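Local coordinates for periplasmic solute binding protein (Candidatus liberibacter, PDB 4CL2) that probably captures manganese or zinc ions in the periplasm for uptake, as a metal-binding component of a bacterial transport system, at residues Glu145-Arg148 / Asn149-Pro153; Gly173-Val176 / Tyr177-Glu180. All coordinates share one frame; numbering follows the deposited sequence.

Both contacts are local, each joining neighbouring turns of one unbroken run of chain. Neither closes a long loop. They follow in series, neither nesting nor crossing. Contact 1, at 145-153, comes first, two-thirds of the way along helix 133-158. The chain then passes through strand 167-170 to contact 2, at 173-180, which leads from the loop after that strand into helix 176-182. Their centres lie 19 Å apart and their nearest atoms about 7 Å, with no direct touch. Helix 259-274 ties them together: Ile151 of contact 1 and Leu178 of contact 2 both pack on Leu267. Contact 2 lies beside the metal site, contact 1 away from it.

Contact 1 of 2, residues Glu145-Arg148 / Asn149-Pro153; sequences EKIR and NSILP. With SO4 (sulfate ion), chain E.
Asn149 N bonds to Glu145 O at 2.8 Å, the first of four regular helical bonds that step through these residues. Ser150 N to Lys146 O, Ile151 N to Ile147 O and Leu152 N to Arg148 O continue the series. The run is interrupted at Pro153, whose ring nitrogen has no hydrogen to give to the turn before, and the helix kinks there. The Pro153 CD atom rests 3.8 Å from Arg148 O instead.

Apolar packing follows the same spacing. Ile147 and Ile151 stand side by side, with CG2 of Ile147 4.1 Å from CG1 of Ile151. This pair is buried against helices 111-128 and 259-274, touching Leu111 of the first and Leu260, Leu263 and Leu267 of the second. Helix 133-158 is probably the long backbone helix that spans the two lobes in metal-binding proteins of the solute-binding protein 9 family. Elsewhere on this helix, Leu152 CD2 lies 4.1 Å from Arg148 CG, the two side chains running alongside each other.

Charged and polar groups complete the contact. Arg148 leaves the helix with CG opposite its backbone N (chi1 -174°), then bends at chi3 and turns back towards Glu145. Its NH1 makes a short salt bridge of 2.5 Å to Glu145 OE1, while OE2 lies in the guanidinium plane at its edge. The Asn149 side chain folds back over Glu145 O, but ND2 is badly angled for a bond. Ser150 OG gives its hydrogen to O2 of a sulfate at 2.5 Å. The sulfate probably came from the crystallisation liquor and is also held by Arg264. A water donates to both Ser150 OG and Lys146 O, the latter at 2.6 Å.

Contact 2 of 2, residues Gly173-Val176 / Tyr177-Glu180; sequences GCLV and YLAE
The Tyr177 ring meets Val176 obliquely, with Val176 CG2 3.6 Å from ring atom CD1. That methyl sits in the crowded position between its own backbone N and carbonyl carbon, which brings it close to the start of the next residue. At the ring edge, and in its plane, lies an ordered water. The far end of the ring is fixed from outside: Tyr177 OH is hydrogen-bonded to Asn104 O and Ile91 N.

The same water joins the loop to the helix. It donates to Cys174 O at 2.7 Å and accepts from Tyr177 N at 2.9 Å. A backbone N-H in the first helical turn is thus satisfied by solvent. Leu175 is the N-cap residue, and its side chain is apolar. Its carbonyl does the work of starting the helix, receiving Ala179 N at 2.8 Å in a nearly straight bond (N-H...O 170°). Val176 O takes Glu180 N at 3.1 Å, from a donor tilted out of the carbonyl plane.

Leu175 CD2 touches Leu178 CD2 at 4.2 Å. Both leucines are buried against Phe168 of strand 167-170 and Ile270 of helix 259-274. Ala179 turns its methyl towards the carbonyls of Leu175 and Val176, and also packs on Phe168.

This is the strand-to-helix turn of a beta-alpha-beta unit, from strand 167-170 through helix 176-182 to the parallel strand 185-188. The turn directly follows the metal ligand Glu172, and the Tyr177 side chain lies about 4 Å from that of the ligand His106 and about 10 Å from the bound manganese.

Contact 1 of 2, residues Glu145-Arg148 / Asn149-Pro153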
ATOM      1  N   GLU A 145      12.490  12.804   0.557  1.00 17.38           N
ATOM      2  CA  GLU A 145      12.220  14.107   1.089  1.00 19.87           C
ATOM      3  C   GLU A 145      10.900  14.660   0.619  1.00 17.51           C
ATOM      4  O   GLU A 145      10.181  15.263   1.401  1.00 18.21           O
ATOM      5  CB  GLU A 145      13.352  15.119   0.795  1.00 22.84           C
ATOM      6  CG  GLU A 145      14.706  14.789   1.407  1.00 32.42           C
ATOM      7  CD  GLU A 145      14.673  14.291   2.860  1.00 48.59           C
ATOM      8  OE1 GLU A 145      13.997  14.947   3.702  1.00 47.75           O
ATOM      9  OE2 GLU A 145      15.349  13.243   3.133  1.00 49.81           O
ATOM     10  N   LYS A 146      10.568  14.450  -0.645  0.50 17.03           N
ATOM     11  CA  LYS A 146       9.260  14.891  -1.115  0.50 17.47           C
ATOM     12  C   LYS A 146       8.103  14.222  -0.350  0.50 15.80           C
ATOM     13  O   LYS A 146       7.146  14.882   0.011  0.50 17.85           O
ATOM     14  CB  LYS A 146       9.151  14.586  -2.615  0.50 18.22           C
ATOM     15  CG  LYS A 146       7.987  15.252  -3.301  0.50 17.82           C
ATOM     16  CD  LYS A 146       8.013  14.969  -4.811  0.50 20.89           C
ATOM     17  CE  LYS A 146       6.912  15.735  -5.553  0.50 24.74           C
ATOM     18  NZ  LYS A 146       7.098  15.379  -6.994  0.50 29.01           N
ATOM     19  N   ILE A 147       8.239  12.921  -0.047  1.00 15.77           N
ATOM     20  CA  ILE A 147       7.245  12.184   0.677  1.00 15.76           C
ATOM     21  C   ILE A 147       7.165  12.720   2.101  1.00 14.06           C
ATOM     22  O   ILE A 147       6.111  13.000   2.629  1.00 17.06           O
ATOM     23  CB  ILE A 147       7.567  10.630   0.713  1.00 15.08           C
ATOM     24  CG1 ILE A 147       7.438   9.975  -0.666  1.00 21.57           C
ATOM     25  CG2 ILE A 147       6.627   9.916   1.759  1.00 15.23           C
ATOM     26  CD1 ILE A 147       6.058   9.699  -1.089  1.00 27.12           C
ATOM     27  N   ARG A 148       8.326  12.865   2.746  1.00 14.17           N
ATOM     28  CA  ARG A 148       8.359  13.413   4.097  1.00 14.66           C
ATOM     29  C   ARG A 148       7.706  14.785   4.175  1.00 16.66           C
ATOM     30  O   ARG A 148       6.894  15.068   5.074  1.00 17.39           O
ATOM     31  CB  ARG A 148       9.774  13.426   4.688  1.00 19.27           C
ATOM     32  CG  ARG A 148       9.809  13.861   6.164  1.00 23.06           C
ATOM     33  CD  ARG A 148      11.238  13.903   6.693  1.00 34.77           C
ATOM     34  NE  ARG A 148      11.752  12.560   6.652  1.00 36.55           N
ATOM     35  CZ  ARG A 148      12.823  12.168   5.969  1.00 32.69           C
ATOM     36  NH1 ARG A 148      13.532  13.021   5.271  1.00 32.42           N
ATOM     37  NH2 ARG A 148      13.126  10.868   5.951  1.00 37.61           N
ATOM     38  N   ASN A 149       8.036  15.635   3.239  1.00 17.33           N
ATOM     39  CA  ASN A 149       7.531  16.996   3.235  1.00 20.80           C
ATOM     40  C   ASN A 149       6.039  17.054   3.097  1.00 22.63           C
ATOM     41  O   ASN A 149       5.385  17.902   3.719  1.00 21.85           O
ATOM     42  CB  ASN A 149       8.223  17.809   2.154  1.00 21.07           C
ATOM     43  CG  ASN A 149       9.642  18.134   2.511  1.00 29.78           C
ATOM     44  OD1 ASN A 149       9.998  18.144   3.686  1.00 38.24           O
ATOM     45  ND2 ASN A 149      10.469  18.448   1.497  1.00 41.57           N
ATOM     46  N   SER A 150       5.456  16.163   2.327  1.00 19.30           N
ATOM     47  CA  SER A 150       3.998  16.122   2.190  1.00 17.44           C
ATOM     48  C   SER A 150       3.252  15.455   3.301  1.00 19.50           C
ATOM     49  O   SER A 150       2.113  15.849   3.602  1.00 22.03           O
ATOM     50  CB  SER A 150       3.501  15.410   0.908  1.00 23.62           C
ATOM     51  OG  SER A 150       3.772  16.215  -0.222  1.00 37.67           O
ATOM     52  N   ILE A 151       3.848  14.393   3.835  1.00 16.21           N
ATOM     53  CA  ILE A 151       3.151  13.491   4.706  1.00 15.84           C
ATOM     54  C   ILE A 151       3.411  13.825   6.169  1.00 18.56           C
ATOM     55  O   ILE A 151       2.494  13.759   7.029  1.00 16.75           O
ATOM     56  CB  ILE A 151       3.491  12.007   4.386  1.00 17.32           C
ATOM     57  CG1 ILE A 151       3.130  11.668   2.956  1.00 19.68           C
ATOM     58  CG2 ILE A 151       2.829  11.067   5.381  1.00 19.27           C
ATOM     59  CD1 ILE A 151       1.714  12.084   2.556  1.00 17.67           C
ATOM     60  N   LEU A 152       4.621  14.238   6.498  1.00 18.19           N
ATOM     61  CA  LEU A 152       4.849  14.574   7.900  1.00 18.78           C
ATOM     62  C   LEU A 152       3.946  15.573   8.523  1.00 19.04           C
ATOM     63  O   LEU A 152       3.489  15.389   9.675  1.00 20.34           O
ATOM     64  CB  LEU A 152       6.360  14.901   8.093  1.00 19.72           C
ATOM     65  CG  LEU A 152       6.751  15.062   9.524  1.00 20.62           C
ATOM     66  CD1 LEU A 152       6.500  13.811  10.404  1.00 22.16           C
ATOM     67  CD2 LEU A 152       8.226  15.416   9.565  1.00 21.62           C
ATOM     68  N   PRO A 153       3.545  16.679   7.823  1.00 18.20           N
ATOM     69  CA  PRO A 153       2.612  17.563   8.472  1.00 18.71           C
ATOM     70  C   PRO A 153       1.238  16.959   8.838  1.00 16.31           C
ATOM     71  O   PRO A 153       0.596  17.351   9.793  1.00 17.99           O
ATOM     72  CB  PRO A 153       2.478  18.750   7.456  1.00 22.91           C
ATOM     73  CG  PRO A 153       3.664  18.654   6.580  1.00 25.08           C
ATOM     74  CD  PRO A 153       4.124  17.228   6.571  1.00 22.19           C
TER
HETATM   75  S   SO4 E1279       2.025  19.337  -0.175  0.50 38.90           S
HETATM   76  O1  SO4 E1279       1.146  19.559   0.976  0.50 43.93           O
HETATM   77  O2  SO4 E1279       1.914  17.928  -0.557  0.50 22.56           O
HETATM   78  O3  SO4 E1279       3.408  19.670   0.236  0.50 45.55           O
HETATM   79  O4  SO4 E1279       1.677  20.182  -1.317  0.50 48.36           O
HETATM   80  O   HOH W   1       6.480  17.194  -1.052  1.00 25.33           O

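Contact 2 of 2, residues Gly173-Val176 / Tyr177-Glu180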
ATOM      1  N   GLY A 173      -8.521  -4.628   6.260  1.00 18.99           N
ATOM      2  CA  GLY A 173      -7.429  -4.269   7.233  1.00 18.27           C
ATOM      3  C   GLY A 173      -6.254  -3.598   6.556  1.00 17.96           C
ATOM      4  O   GLY A 173      -5.093  -4.061   6.641  1.00 21.40           O
ATOM      5  N   CYS A 174      -6.505  -2.471   5.918  1.00 15.43           N
ATOM      6  CA  CYS A 174      -5.527  -1.825   5.080  1.00 17.26           C
ATOM      7  C   CYS A 174      -4.634  -0.837   5.829  1.00 16.27           C
ATOM      8  O   CYS A 174      -3.714  -0.336   5.234  1.00 15.36           O
ATOM      9  CB  CYS A 174      -6.255  -1.089   3.939  1.00 17.27           C
ATOM     10  SG  CYS A 174      -7.510   0.074   4.469  1.00 18.30           S
ATOM     11  N   LEU A 175      -4.973  -0.504   7.064  1.00 13.78           N
ATOM     12  CA  LEU A 175      -4.230   0.571   7.784  1.00 15.31           C
ATOM     13  C   LEU A 175      -3.452   0.043   8.951  1.00 16.09           C
ATOM     14  O   LEU A 175      -2.961   0.855   9.791  1.00 15.42           O
ATOM     15  CB  LEU A 175      -5.132   1.732   8.289  1.00 15.98           C
ATOM     16  CG  LEU A 175      -5.874   2.494   7.194  1.00 15.40           C
ATOM     17  CD1 LEU A 175      -6.722   3.613   7.785  1.00 17.94           C
ATOM     18  CD2 LEU A 175      -4.982   3.011   6.080  1.00 17.54           C
ATOM     19  N   VAL A 176      -3.261  -1.270   9.058  1.00 14.22           N
ATOM     20  CA  VAL A 176      -2.617  -1.811  10.252  1.00 15.67           C
ATOM     21  C   VAL A 176      -1.167  -1.310  10.383  1.00 15.21           C
ATOM     22  O   VAL A 176      -0.713  -1.075  11.525  1.00 14.93           O
ATOM     23  CB  VAL A 176      -2.681  -3.319  10.357  1.00 17.58           C
ATOM     24  CG1 VAL A 176      -4.142  -3.755  10.417  1.00 19.20           C
ATOM     25  CG2 VAL A 176      -1.969  -4.015   9.193  1.00 16.61           C
ATOM     26  N   TYR A 177      -0.464  -1.180   9.270  1.00 13.20           N
ATOM     27  CA  TYR A 177       0.885  -0.588   9.302  1.00 13.74           C
ATOM     28  C   TYR A 177       0.919   0.905   9.602  1.00 12.90           C
ATOM     29  O   TYR A 177       1.860   1.379  10.312  1.00 14.63           O
ATOM     30  CB  TYR A 177       1.652  -0.908   8.047  1.00 13.35           C
ATOM     31  CG  TYR A 177       1.926  -2.395   7.861  1.00 14.86           C
ATOM     32  CD1 TYR A 177       0.988  -3.236   7.203  1.00 15.30           C
ATOM     33  CD2 TYR A 177       3.094  -2.984   8.329  1.00 14.87           C
ATOM     34  CE1 TYR A 177       1.234  -4.597   7.038  1.00 14.59           C
ATOM     35  CE2 TYR A 177       3.338  -4.326   8.162  1.00 14.58           C
ATOM     36  CZ  TYR A 177       2.404  -5.151   7.497  1.00 14.13           C
ATOM     37  OH  TYR A 177       2.686  -6.491   7.367  1.00 14.47           O
ATOM     38  N   LEU A 178      -0.049   1.680   9.091  1.00 14.17           N
ATOM     39  CA  LEU A 178      -0.205   3.063   9.480  1.00 14.46           C
ATOM     40  C   LEU A 178      -0.424   3.206  10.993  1.00 16.30           C
ATOM     41  O   LEU A 178       0.128   4.081  11.653  1.00 14.22           O
ATOM     42  CB  LEU A 178      -1.339   3.728   8.727  1.00 15.00           C
ATOM     43  CG  LEU A 178      -1.371   5.241   8.819  1.00 15.34           C
ATOM     44  CD1 LEU A 178      -0.134   5.812   8.158  1.00 17.47           C
ATOM     45  CD2 LEU A 178      -2.617   5.799   8.189  1.00 15.65           C
ATOM     46  N   ALA A 179      -1.340   2.387  11.547  1.00 12.83           N
ATOM     47  CA  ALA A 179      -1.622   2.383  12.959  1.00 16.07           C
ATOM     48  C   ALA A 179      -0.352   2.144  13.790  1.00 15.50           C
ATOM     49  O   ALA A 179      -0.100   2.822  14.787  1.00 15.97           O
ATOM     50  CB  ALA A 179      -2.681   1.305  13.291  1.00 16.14           C
ATOM     51  N   GLU A 180       0.463   1.181  13.367  0.50 15.69           N
ATOM     52  CA  GLU A 180       1.701   0.842  14.087  0.50 15.50           C
ATOM     53  C   GLU A 180       2.747   1.972  13.971  0.50 14.67           C
ATOM     54  O   GLU A 180       3.486   2.215  14.906  0.50 16.89           O
ATOM     55  CB  GLU A 180       2.260  -0.496  13.570  0.50 15.89           C
ATOM     56  CG  GLU A 180       3.421  -1.079  14.390  0.50 18.53           C
ATOM     57  CD  GLU A 180       4.779  -0.522  13.994  0.50 19.36           C
ATOM     58  OE1 GLU A 180       4.867   0.092  12.933  0.50 19.11           O
ATOM     59  OE2 GLU A 180       5.723  -0.624  14.814  0.50 19.50           O
TER
HETATM   60  O   HOH W   2      -1.374  -0.745   6.520  1.00 15.03           O